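Beta-galactoside alpha-2,6-sialyltransferase (PDB 2Z4T) probably transfers sialic acid from a CMP-linked donor in alpha-2,6 linkage to galactose-ended acceptors such as lactose. Local coordinates at residues V121-L126 and I172-P177; N201-F206 and S234-N239; S278-Q283 and Y290-K295. All coordinates share one frame; numbering follows the deposited sequence. Where two conformers were deposited one is given.

All three contacts lie in the same lobe of the GT-B fold, around its mostly parallel central sheet. Contacts 1 and 2, with centres about 12 Å apart, both reach the galactose of the acceptor lactose, and contact 1 also borders CMP. Two polar links join them: Asp122 OD1 to Asn201 ND2, 2.9 Å, and His175 NE2 to His204 ND1, also 2.9 Å, both probable hydrogen bonds. Contact 3, its centre about 9 Å from that of contact 2, lies behind it, away from the sugar, joined to it by a hydrogen bond between Trp282 NE1 and Ser205 OG, 2.8 Å. Contacts 1 and 3 are about 17 Å apart at their centres and meet where Leu126 packs on Leu293.

Contact 1 of 3, residues V121-L126 and I172-P177. With GAL (beta-D-galactopyranose), chain B; GLC (alpha-D-glucopyranose), chain C; C5P (cytidine-5'-monophosphate), chain D.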
loop_
_atom_site.group_PDB
_atom_site.type_symbol
_atom_site.label_atom_id
_atom_site.label_comp_id
_atom_site.label_asym_id
_atom_site.label_seq_id
_atom_site.Cartn_x
_atom_site.Cartn_y
_atom_site.Cartn_z
ATOM N N VAL A 121 -7.057 -1.586 -3.246
ATOM C CA VAL A 121 -6.973 -1.876 -4.666
ATOM C C VAL A 121 -5.846 -1.084 -5.327
ATOM O O VAL A 121 -5.775 0.164 -5.224
ATOM C CB VAL A 121 -8.312 -1.582 -5.398
ATOM C CG1 VAL A 121 -8.278 -2.087 -6.849
ATOM C CG2 VAL A 121 -9.513 -2.204 -4.653
ATOM N N ASP A 122 -4.985 -1.813 -6.034
ATOM C CA ASP A 122 -3.935 -1.204 -6.816
ATOM C C ASP A 122 -3.269 -2.217 -7.746
ATOM O O ASP A 122 -3.107 -3.391 -7.405
ATOM C CB ASP A 122 -2.880 -0.562 -5.895
ATOM C CG ASP A 122 -1.709 0.010 -6.676
ATOM O OD1 ASP A 122 -1.945 0.754 -7.656
ATOM O OD2 ASP A 122 -0.553 -0.292 -6.330
ATOM N N HIS A 123 -2.849 -1.742 -8.908
ATOM C CA HIS A 123 -2.249 -2.598 -9.914
ATOM C C HIS A 123 -0.776 -2.240 -10.044
ATOM O O HIS A 123 -0.030 -2.971 -10.698
ATOM C CB HIS A 123 -2.924 -2.368 -11.268
ATOM C CG HIS A 123 -2.639 -1.012 -11.833
ATOM N ND1 HIS A 123 -3.255 0.131 -11.363
ATOM C CD2 HIS A 123 -1.759 -0.606 -12.782
ATOM C CE1 HIS A 123 -2.782 1.180 -12.012
ATOM N NE2 HIS A 123 -1.872 0.760 -12.878
ATOM N N ALA A 124 -0.373 -1.115 -9.448
ATOM C CA ALA A 124 0.975 -0.557 -9.630
ATOM C C ALA A 124 1.916 -1.005 -8.510
ATOM O O ALA A 124 1.799 -2.143 -8.051
ATOM C CB ALA A 124 0.916 0.947 -9.731
ATOM N N SER A 125 2.844 -0.144 -8.069
ATOM C CA SER A 125 3.836 -0.552 -7.046
ATOM C C SER A 125 3.742 0.269 -5.777
ATOM O O SER A 125 3.643 -0.279 -4.670
ATOM C CB SER A 125 5.266 -0.466 -7.571
ATOM O OG SER A 125 5.421 -1.203 -8.767
ATOM N N LEU A 126 3.753 1.585 -5.943
ATOM C CA LEU A 126 3.762 2.499 -4.805
ATOM C C LEU A 126 2.542 2.347 -3.890
ATOM O O LEU A 126 2.714 2.072 -2.685
ATOM C CB LEU A 126 3.908 3.930 -5.282
ATOM C CG LEU A 126 4.527 4.862 -4.252
ATOM C CD1 LEU A 126 5.769 4.263 -3.624
ATOM C CD2 LEU A 126 4.880 6.154 -4.945
ATOM N N ILE A 172 -9.266 -7.014 -12.965
ATOM C CA ILE A 172 -9.630 -7.071 -14.374
ATOM C C ILE A 172 -9.336 -5.695 -14.959
ATOM O O ILE A 172 -9.796 -4.673 -14.418
ATOM C CB ILE A 172 -11.124 -7.400 -14.590
ATOM C CG1 ILE A 172 -11.568 -8.619 -13.757
ATOM C CG2 ILE A 172 -11.433 -7.558 -16.087
ATOM C CD1 ILE A 172 -11.135 -9.993 -14.285
ATOM N N ASN A 173 -8.569 -5.664 -16.054
ATOM C CA ASN A 173 -8.151 -4.405 -16.672
ATOM C C ASN A 173 -7.545 -3.453 -15.631
ATOM O O ASN A 173 -7.792 -2.233 -15.665
ATOM C CB ASN A 173 -9.335 -3.722 -17.388
ATOM C CG ASN A 173 -10.002 -4.627 -18.418
ATOM O OD1 ASN A 173 -9.319 -5.260 -19.234
ATOM N ND2 ASN A 173 -11.344 -4.698 -18.385
ATOM N N ASN A 174 -6.794 -4.028 -14.686
ATOM C CA ASN A 174 -6.087 -3.272 -13.645
ATOM C C ASN A 174 -6.941 -2.644 -12.572
ATOM O O ASN A 174 -6.431 -1.866 -11.753
ATOM C CB ASN A 174 -5.236 -2.186 -14.285
ATOM C CG ASN A 174 -4.165 -2.762 -15.166
ATOM O OD1 ASN A 174 -3.632 -3.842 -14.884
ATOM N ND2 ASN A 174 -3.835 -2.056 -16.232
ATOM N N HIS A 175 -8.233 -2.964 -12.586
ATOM C CA HIS A 175 -9.169 -2.349 -11.669
ATOM C C HIS A 175 -9.999 -3.368 -10.865
ATOM O O HIS A 175 -10.073 -4.563 -11.196
ATOM C CB HIS A 175 -10.065 -1.350 -12.424
ATOM C CG HIS A 175 -9.299 -0.282 -13.154
ATOM N ND1 HIS A 175 -9.500 0.005 -14.488
ATOM C CD2 HIS A 175 -8.309 0.549 -12.741
ATOM C CE1 HIS A 175 -8.674 0.964 -14.866
ATOM N NE2 HIS A 175 -7.943 1.318 -13.823
ATOM N N THR A 176 -10.584 -2.864 -9.783
ATOM C CA THR A 176 -11.609 -3.550 -9.003
ATOM C C THR A 176 -12.428 -4.496 -9.877
ATOM O O THR A 176 -13.074 -4.063 -10.830
ATOM C CB THR A 176 -12.547 -2.501 -8.343
ATOM O OG1 THR A 176 -11.751 -1.591 -7.569
ATOM C CG2 THR A 176 -13.608 -3.152 -7.460
ATOM N N PRO A 177 -12.368 -5.799 -9.575
ATOM C CA PRO A 177 -13.155 -6.766 -10.309
ATOM C C PRO A 177 -14.574 -6.897 -9.783
ATOM O O PRO A 177 -14.828 -6.634 -8.608
ATOM C CB PRO A 177 -12.386 -8.065 -10.090
ATOM C CG PRO A 177 -11.718 -7.893 -8.741
ATOM C CD PRO A 177 -11.502 -6.421 -8.550
HETATM C C1 GAL B . -0.123 1.219 -16.360
HETATM C C2 GAL B . -1.214 2.286 -16.394
HETATM C C3 GAL B . -0.619 3.628 -15.975
HETATM C C4 GAL B . 0.140 3.494 -14.649
HETATM C C5 GAL B . 1.133 2.329 -14.678
HETATM C C6 GAL B . 1.750 2.034 -13.308
HETATM O O2 GAL B . -1.788 2.338 -17.691
HETATM O O3 GAL B . -1.645 4.603 -15.855
HETATM O O4 GAL B . -0.802 3.317 -13.613
HETATM O O5 GAL B . 0.459 1.161 -15.075
HETATM O O6 GAL B . 2.598 3.070 -12.857
HETATM C C1 GLC C . -0.003 -3.892 -17.848
HETATM C C2 GLC C . 0.747 -3.445 -16.590
HETATM C C3 GLC C . 0.121 -2.146 -16.086
HETATM C C4 GLC C . 0.024 -1.069 -17.183
HETATM C C5 GLC C . -0.622 -1.681 -18.457
HETATM C C6 GLC C . -0.780 -0.831 -19.733
HETATM O O1 GLC C . -1.389 -4.086 -17.582
HETATM O O2 GLC C . 0.681 -4.396 -15.552
HETATM O O3 GLC C . 0.820 -1.707 -14.951
HETATM O O4 GLC C . -0.751 -0.007 -16.662
HETATM O O5 GLC C . 0.099 -2.857 -18.814
HETATM O O6 GLC C . -0.237 0.472 -19.679
HETATM O O3P C5P D . 9.562 3.965 -12.065
HETATM P P C5P D . 8.223 4.292 -11.517
HETATM O O1P C5P D . 7.196 3.467 -12.279
HETATM O O2P C5P D . 8.000 5.783 -11.366
HETATM O "O5'" C5P D . 8.251 3.783 -10.020
HETATM C "C5'" C5P D . 7.078 3.617 -9.254
HETATM C "C4'" C5P D . 7.496 2.740 -8.076
HETATM O "O4'" C5P D . 7.961 1.470 -8.554
HETATM C "C3'" C5P D . 8.679 3.287 -7.298
HETATM O "O3'" C5P D . 8.296 4.160 -6.241
HETATM C "C2'" C5P D . 9.255 2.033 -6.702
HETATM O "O2'" C5P D . 8.421 1.550 -5.646
HETATM C "C1'" C5P D . 9.072 1.008 -7.774
HETATM N N1 C5P D . 10.296 0.877 -8.560
HETATM C C2 C5P D . 11.359 0.079 -8.055
HETATM N N3 C5P D . 12.501 -0.081 -8.769
HETATM C C4 C5P D . 12.654 0.528 -9.977
HETATM C C5 C5P D . 11.618 1.327 -10.504
HETATM C C6 C5P D . 10.430 1.482 -9.769
HETATM O O2 C5P D . 11.271 -0.478 -6.951
HETATM N N4 C5P D . 13.807 0.334 -10.666
HETATM O O HOH W 1 -5.696 0.018 -9.969
#
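His123 lays one face of its imidazole against Asn174, whose CB stands 4.2 Å from the centre of the His123 ring and 28° off the ring normal, a CH-pi contact. The methyl of Ala124 covers the opposite face, so the ring is sandwiched. With CG of His123 placed between the backbone N and the carbonyl carbon (chi1 68°), the ring swings out to meet the sugar with its edge. There NE2 donates to two oxygens of galactose, O4 at 2.9 Å and O5 at 3.2 Å, both bonds bent as expected for a shared hydrogen. At the other ring nitrogen a water spans the two segments, 2.8 Å from His123 ND1 and donating to Asn174 O at 2.7 Å. Asn174 reaches the second sugar more loosely: its ND2 makes a weak 3.5 Å bond to O1 of glucose. His123, Ala124 and Asn174 line the acceptor pocket for lactose, and Ser125 and Leu126 continue to CMP.

Asn174 sits in a type I' turn from Ile172 to His175, with positive phi at both Asn173 and Asn174, which presents its side chain to His123. On the other segment, Asp122 OD1 accepts from Ala124 N at 3.0 Å, an Asx turn where the chain leaves the strand. Farther back, Val121 CG1 rests 3.6 Å from Thr176 OG1, a hydroxyl engaged by Asn208 O.

The contact thus joins the end of strand 103-122, flanked in the sheet by strands 146-151 and 194-201, to the loop leading into helix 178-190, while helix 205-216 packs against Val121, His175 and Thr176.

Contact 2 of 3, residues N201-F206 and S234-N239; sequences NTAHSF and SAEYVN. With GAL (beta-D-galactopyranose), chain B; GOL (glycerol), chain E.
Ala203 and Glu236 make the one hydrogen bond between these segments: Ala203 N donates to Glu236 OE1 over 2.8 Å, arriving nearly in line with the carboxylate C-O bond. The same oxygen touches carbon as well, lying 3.3 Å from Ala203 CB and close to Thr202 CB, whose side chain crosses that of Glu236 at about a right angle. Glu236 is bent at chi2 (-80°), which turns its carboxylate back toward the residues that precede it, Asp232 and Gly233. There OE1 also takes the backbone N-H of Asp232, and OE2 that of Gly233, so three peptide groups grip one carboxylate.

Next to this clasp, His204 NE2 donates to galactose O4 at 3.1 Å and shares a 3.2 Å hydrogen bond with O3, where either atom may be the donor. The rear nitrogen, ND1, is occupied by His175, so both ring nitrogens are engaged.

What positions His204 is the turn before helix 205-216, where it is the N-cap residue. Asn201 OD1 accepts from His204 N at 3.0 Å, an Asx motif, while Asn201 ND2 ties to Asp232. Thr202 O takes two donors from Ser205, OG at 2.6 Å and the backbone N at 2.9 Å, closing a type I turn. A glycerol, probably from the crystallisation liquor, sits alongside, held by Asn239 ND2 at 3.3 Å from its O2.

Chemically, the three N-H groups around Glu236 would be expected to stabilise its negative charge. Bonded to the backbone at Asp232, which itself hydrogen-bonds galactose, and at Ala203, beside His204, Glu236 is placed as a second-shell residue, consistent with steadying the acceptor site.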
loop_
_atom_site.group_PDB
_atom_site.type_symbol
_atom_site.label_atom_id
_atom_site.label_comp_id
_atom_site.label_asym_id
_atom_site.label_seq_id
_atom_site.Cartn_x
_atom_site.Cartn_y
_atom_site.Cartn_z
ATOM N N ASN A 201 -5.024 3.327 -5.310
ATOM C CA ASN A 201 -4.279 4.109 -6.297
ATOM C C ASN A 201 -5.064 5.400 -6.626
ATOM O O ASN A 201 -6.247 5.340 -6.969
ATOM C CB ASN A 201 -4.084 3.224 -7.545
ATOM C CG ASN A 201 -3.297 3.901 -8.652
ATOM O OD1 ASN A 201 -3.716 4.934 -9.194
ATOM N ND2 ASN A 201 -2.169 3.287 -9.035
ATOM N N THR A 202 -4.413 6.551 -6.489
ATOM C CA THR A 202 -5.075 7.841 -6.660
ATOM C C THR A 202 -5.558 8.074 -8.091
ATOM O O THR A 202 -6.775 8.265 -8.314
ATOM C CB THR A 202 -4.171 9.009 -6.167
ATOM O OG1 THR A 202 -3.826 8.786 -4.789
ATOM C CG2 THR A 202 -4.877 10.365 -6.292
ATOM N N ALA A 203 -4.625 8.043 -9.055
ATOM C CA ALA A 203 -4.944 8.282 -10.482
ATOM C C ALA A 203 -6.067 7.394 -10.985
ATOM O O ALA A 203 -6.837 7.813 -11.857
ATOM C CB ALA A 203 -3.720 8.102 -11.370
ATOM N N HIS A 204 -6.147 6.183 -10.424
ATOM C CA HIS A 204 -7.134 5.171 -10.824
ATOM C C HIS A 204 -8.290 5.002 -9.824
ATOM O O HIS A 204 -8.993 3.987 -9.881
ATOM C CB HIS A 204 -6.435 3.815 -11.015
ATOM C CG HIS A 204 -5.482 3.792 -12.163
ATOM N ND1 HIS A 204 -5.827 3.303 -13.404
ATOM C CD2 HIS A 204 -4.208 4.240 -12.274
ATOM C CE1 HIS A 204 -4.802 3.446 -14.227
ATOM N NE2 HIS A 204 -3.814 4.022 -13.570
ATOM N N SER A 205 -8.471 5.979 -8.920
ATOM C CA SER A 205 -9.482 5.877 -7.849
ATOM C C SER A 205 -10.853 5.504 -8.435
ATOM O O SER A 205 -11.697 4.932 -7.724
ATOM C CB SER A 205 -9.437 6.966 -6.752
ATOM O OG SER A 205 -9.111 8.256 -7.236
ATOM N N PHE A 206 -11.176 5.951 -9.650
ATOM C CA PHE A 206 -12.444 6.558 -9.892
ATOM C C PHE A 206 -12.982 5.148 -10.302
ATOM O O PHE A 206 -13.954 4.649 -9.735
ATOM C CB PHE A 206 -12.523 7.486 -11.112
ATOM C CG PHE A 206 -13.958 7.718 -11.607
ATOM C CD1 PHE A 206 -14.644 8.880 -11.280
ATOM C CD2 PHE A 206 -14.623 6.742 -12.369
ATOM C CE1 PHE A 206 -15.969 9.084 -11.705
ATOM C CE2 PHE A 206 -15.947 6.927 -12.809
ATOM C CZ PHE A 206 -16.626 8.098 -12.474
ATOM N N SER A 234 4.775 9.055 -10.106
ATOM C CA SER A 234 4.976 10.272 -10.866
ATOM C C SER A 234 3.766 10.560 -11.750
ATOM O O SER A 234 3.499 11.712 -12.066
ATOM C CB SER A 234 6.270 10.164 -11.688
ATOM O OG SER A 234 6.181 9.162 -12.688
ATOM N N ALA A 235 3.011 9.517 -12.104
ATOM C CA ALA A 235 1.841 9.650 -12.983
ATOM C C ALA A 235 0.898 10.750 -12.549
ATOM O O ALA A 235 0.444 11.535 -13.389
ATOM C CB ALA A 235 1.087 8.336 -13.116
ATOM N N GLU A 236 0.581 10.846 -11.260
ATOM C CA GLU A 236 -0.316 11.944 -10.905
ATOM C C GLU A 236 0.305 13.348 -10.996
ATOM O O GLU A 236 -0.415 14.332 -11.279
ATOM C CB GLU A 236 -1.209 11.710 -9.665
ATOM C CG GLU A 236 -0.711 10.871 -8.578
ATOM C CD GLU A 236 -0.837 9.390 -8.850
ATOM O OE1 GLU A 236 -1.939 8.826 -8.727
ATOM O OE2 GLU A 236 0.212 8.782 -9.142
ATOM N N TYR A 237 1.632 13.426 -10.845
ATOM C CA TYR A 237 2.364 14.693 -10.959
ATOM C C TYR A 237 2.453 15.211 -12.400
ATOM O O TYR A 237 2.410 16.423 -12.620
ATOM C CB TYR A 237 3.738 14.607 -10.237
ATOM C CG TYR A 237 3.493 14.315 -8.783
ATOM C CD1 TYR A 237 3.178 13.018 -8.361
ATOM C CD2 TYR A 237 3.464 15.346 -7.837
ATOM C CE1 TYR A 237 2.882 12.742 -7.033
ATOM C CE2 TYR A 237 3.159 15.084 -6.485
ATOM C CZ TYR A 237 2.861 13.789 -6.101
ATOM O OH TYR A 237 2.565 13.515 -4.782
ATOM N N VAL A 238 2.565 14.296 -13.366
ATOM C CA VAL A 238 2.485 14.636 -14.781
ATOM C C VAL A 238 1.087 15.231 -15.035
ATOM O O VAL A 238 0.940 16.296 -15.640
ATOM C CB VAL A 238 2.728 13.378 -15.688
ATOM C CG1 VAL A 238 2.183 13.600 -17.133
ATOM C CG2 VAL A 238 4.184 13.005 -15.731
ATOM N N ASN A 239 0.057 14.538 -14.553
ATOM C CA ASN A 239 -1.300 15.030 -14.676
ATOM C C ASN A 239 -1.490 16.380 -14.026
ATOM O O ASN A 239 -2.158 17.251 -14.609
ATOM C CB ASN A 239 -2.306 14.031 -14.100
ATOM C CG ASN A 239 -2.448 12.805 -14.972
ATOM O OD1 ASN A 239 -2.136 12.846 -16.175
ATOM N ND2 ASN A 239 -2.893 11.700 -14.379
HETATM C C1 GAL B . -0.123 1.219 -16.360
HETATM C C2 GAL B . -1.214 2.286 -16.394
HETATM C C3 GAL B . -0.619 3.628 -15.975
HETATM C C4 GAL B . 0.140 3.494 -14.649
HETATM C C5 GAL B . 1.133 2.329 -14.678
HETATM C C6 GAL B . 1.750 2.034 -13.308
HETATM O O2 GAL B . -1.788 2.338 -17.691
HETATM O O3 GAL B . -1.645 4.603 -15.855
HETATM O O4 GAL B . -0.802 3.317 -13.613
HETATM O O5 GAL B . 0.459 1.161 -15.075
HETATM O O6 GAL B . 2.598 3.070 -12.857
HETATM C C1 GOL E . -5.030 9.196 -15.550
HETATM O O1 GOL E . -6.163 8.655 -14.897
HETATM C C2 GOL E . -3.868 8.200 -15.597
HETATM O O2 GOL E . -2.697 8.887 -15.997
HETATM C C3 GOL E . -4.132 7.049 -16.568
HETATM O O3 GOL E . -5.503 6.716 -16.616
#

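Contact 3 of 3, residues S278-Q283 and Y290-K295. With PO4 (phosphate ion), chain I.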
loop_
_atom_site.group_PDB
_atom_site.type_symbol
_atom_site.label_atom_id
_atom_site.label_comp_id
_atom_site.label_asym_id
_atom_site.label_seq_id
_atom_site.Cartn_x
_atom_site.Cartn_y
_atom_site.Cartn_z
ATOM N N SER A 278 -12.170 14.652 -11.312
ATOM C CA SER A 278 -12.890 13.657 -10.527
ATOM C C SER A 278 -12.049 13.119 -9.368
ATOM O O SER A 278 -12.556 12.958 -8.270
ATOM C CB SER A 278 -13.389 12.500 -11.398
ATOM O OG SER A 278 -14.559 12.873 -12.138
ATOM N N VAL A 279 -10.769 12.853 -9.591
ATOM C CA VAL A 279 -10.018 12.147 -8.560
ATOM C C VAL A 279 -9.754 12.946 -7.281
ATOM O O VAL A 279 -9.477 12.346 -6.224
ATOM C CB VAL A 279 -8.736 11.437 -9.090
ATOM C CG1 VAL A 279 -9.116 10.490 -10.219
ATOM C CG2 VAL A 279 -7.685 12.403 -9.528
ATOM N N TYR A 280 -9.867 14.273 -7.370
ATOM C CA TYR A 280 -9.636 15.141 -6.222
ATOM C C TYR A 280 -10.915 15.664 -5.568
ATOM O O TYR A 280 -10.953 16.783 -5.082
ATOM C CB TYR A 280 -8.638 16.261 -6.563
ATOM C CG TYR A 280 -7.287 15.687 -6.950
ATOM C CD1 TYR A 280 -6.510 15.020 -6.009
ATOM C CD2 TYR A 280 -6.813 15.766 -8.276
ATOM C CE1 TYR A 280 -5.270 14.460 -6.347
ATOM C CE2 TYR A 280 -5.589 15.223 -8.630
ATOM C CZ TYR A 280 -4.821 14.561 -7.653
ATOM O OH TYR A 280 -3.616 13.988 -7.979
ATOM N N ASN A 281 -11.953 14.831 -5.541
ATOM C CA ASN A 281 -13.198 15.171 -4.855
ATOM C C ASN A 281 -13.627 14.171 -3.792
ATOM O O ASN A 281 -14.656 14.391 -3.134
ATOM C CB ASN A 281 -14.340 15.388 -5.850
ATOM C CG ASN A 281 -14.391 16.795 -6.362
ATOM O OD1 ASN A 281 -14.011 17.072 -7.497
ATOM N ND2 ASN A 281 -14.844 17.703 -5.525
ATOM N N TRP A 282 -12.850 13.097 -3.591
ATOM C CA TRP A 282 -13.215 12.098 -2.569
ATOM C C TRP A 282 -13.529 12.742 -1.217
ATOM O O TRP A 282 -14.521 12.396 -0.574
ATOM C CB TRP A 282 -12.169 10.969 -2.428
ATOM C CG TRP A 282 -12.039 10.127 -3.681
ATOM C CD1 TRP A 282 -10.921 9.975 -4.463
ATOM C CD2 TRP A 282 -13.074 9.358 -4.315
ATOM N NE1 TRP A 282 -11.198 9.161 -5.532
ATOM C CE2 TRP A 282 -12.508 8.762 -5.461
ATOM C CE3 TRP A 282 -14.412 9.097 -4.010
ATOM C CZ2 TRP A 282 -13.246 7.927 -6.312
ATOM C CZ3 TRP A 282 -15.147 8.278 -4.865
ATOM C CH2 TRP A 282 -14.562 7.700 -5.996
ATOM N N GLN A 283 -12.702 13.707 -0.832
ATOM C CA GLN A 283 -12.804 14.382 0.464
ATOM C C GLN A 283 -14.048 15.250 0.605
ATOM O O GLN A 283 -14.443 15.595 1.726
ATOM C CB GLN A 283 -11.548 15.240 0.721
ATOM C CG GLN A 283 -11.528 16.609 0.016
ATOM C CD GLN A 283 -11.252 16.533 -1.480
ATOM O OE1 GLN A 283 -11.245 15.455 -2.079
ATOM N NE2 GLN A 283 -11.023 17.691 -2.092
ATOM N N TYR A 290 -5.697 12.043 1.243
ATOM C CA TYR A 290 -4.786 11.933 0.098
ATOM C C TYR A 290 -3.330 11.898 0.567
ATOM O O TYR A 290 -2.797 12.885 1.115
ATOM C CB TYR A 290 -4.972 13.078 -0.907
ATOM C CG TYR A 290 -6.268 13.028 -1.676
ATOM C CD1 TYR A 290 -6.308 12.578 -3.001
ATOM C CD2 TYR A 290 -7.452 13.438 -1.088
ATOM C CE1 TYR A 290 -7.510 12.545 -3.718
ATOM C CE2 TYR A 290 -8.652 13.415 -1.778
ATOM C CZ TYR A 290 -8.681 12.970 -3.089
ATOM O OH TYR A 290 -9.887 12.951 -3.737
ATOM N N HIS A 291 -2.673 10.773 0.325
ATOM C CA HIS A 291 -1.275 10.631 0.710
ATOM C C HIS A 291 -0.378 10.899 -0.492
ATOM O O HIS A 291 -0.144 10.015 -1.304
ATOM C CB HIS A 291 -1.040 9.247 1.302
ATOM C CG HIS A 291 -1.956 8.930 2.438
ATOM N ND1 HIS A 291 -3.216 8.401 2.253
ATOM C CD2 HIS A 291 -1.812 9.102 3.772
ATOM C CE1 HIS A 291 -3.799 8.239 3.425
ATOM N NE2 HIS A 291 -2.972 8.665 4.363
ATOM N N PHE A 292 0.095 12.132 -0.615
ATOM C CA PHE A 292 0.842 12.540 -1.787
ATOM C C PHE A 292 2.281 12.064 -1.703
ATOM O O PHE A 292 2.953 12.268 -0.686
ATOM C CB PHE A 292 0.810 14.069 -1.929
ATOM C CG PHE A 292 -0.325 14.606 -2.799
ATOM C CD1 PHE A 292 -1.638 14.216 -2.593
ATOM C CD2 PHE A 292 -0.063 15.541 -3.799
ATOM C CE1 PHE A 292 -2.684 14.727 -3.372
ATOM C CE2 PHE A 292 -1.105 16.059 -4.605
ATOM C CZ PHE A 292 -2.418 15.654 -4.383
ATOM N N LEU A 293 2.771 11.448 -2.776
ATOM C CA LEU A 293 4.195 11.140 -2.875
ATOM C C LEU A 293 5.048 12.371 -2.545
ATOM O O LEU A 293 6.065 12.269 -1.846
ATOM C CB LEU A 293 4.537 10.622 -4.275
ATOM C CG LEU A 293 5.960 10.154 -4.568
ATOM C CD1 LEU A 293 6.414 9.086 -3.586
ATOM C CD2 LEU A 293 6.066 9.658 -6.004
ATOM N N ARG A 294 4.647 13.527 -3.057
ATOM C CA ARG A 294 5.314 14.770 -2.720
ATOM C C ARG A 294 4.267 15.858 -2.546
ATOM O O ARG A 294 3.911 16.564 -3.499
ATOM C CB ARG A 294 6.340 15.150 -3.791
ATOM C CG ARG A 294 7.665 14.353 -3.743
ATOM C CD ARG A 294 8.527 14.715 -2.528
ATOM N NE ARG A 294 9.041 16.087 -2.633
ATOM C CZ ARG A 294 10.221 16.416 -3.162
ATOM N NH1 ARG A 294 11.033 15.469 -3.632
ATOM N NH2 ARG A 294 10.595 17.691 -3.230
ATOM N N LYS A 295 3.766 15.972 -1.322
ATOM C CA LYS A 295 2.788 16.986 -0.963
ATOM C C LYS A 295 3.219 18.401 -1.335
ATOM O O LYS A 295 2.379 19.228 -1.708
ATOM C CB LYS A 295 2.486 16.908 0.530
ATOM C CG LYS A 295 1.513 17.949 1.030
ATOM C CD LYS A 295 1.183 17.692 2.486
ATOM C CE LYS A 295 0.800 18.976 3.202
ATOM N NZ LYS A 295 0.036 18.669 4.439
HETATM P P PO4 I . 1.196 15.444 6.750
HETATM O O1 PO4 I . 0.764 16.327 5.601
HETATM O O2 PO4 I . 0.177 15.581 7.871
HETATM O O3 PO4 I . 1.236 14.011 6.285
HETATM O O4 PO4 I . 2.578 15.906 7.181
#
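Tyr290 pushes its ring end-on into the bend at 279-283, and the polar bonds gather on its hydroxyl. OH donates to Val279 O at 2.6 Å, the carbonyl of the last residue of helix 276-279, and accepts from Trp282 N at 3.0 Å; this one buried oxygen therefore stitches both ends of the bend. Gln283 braces the same turn, its NE2 donating to Tyr280 O at 3.1 Å and also serving Tyr310 O. Its amide stands almost perpendicular to the Tyr290 ring, with Gln283 OE1 3.3 Å from Tyr290 CE2.

The apolar side is an aromatic cluster of Tyr280, Tyr290 and Phe292. Tyr280 CD1 comes to 3.5 Å from Tyr290 CE1, the two planes inclined at 36°, and Tyr280 CE1 lies 3.7 Å from Phe292 CZ, with those rings at 43°. Trp282 adds its CD1 beside the Tyr290 hydroxyl.

This is core packing between the short helix 276-279, the weakly bonded helical turn 282-285 and strand 288-292, which runs parallel between strands 222-230 and 315-317. Helix 234-243 contacts Tyr280 and Phe292, and helix 249-265 packs on Trp282.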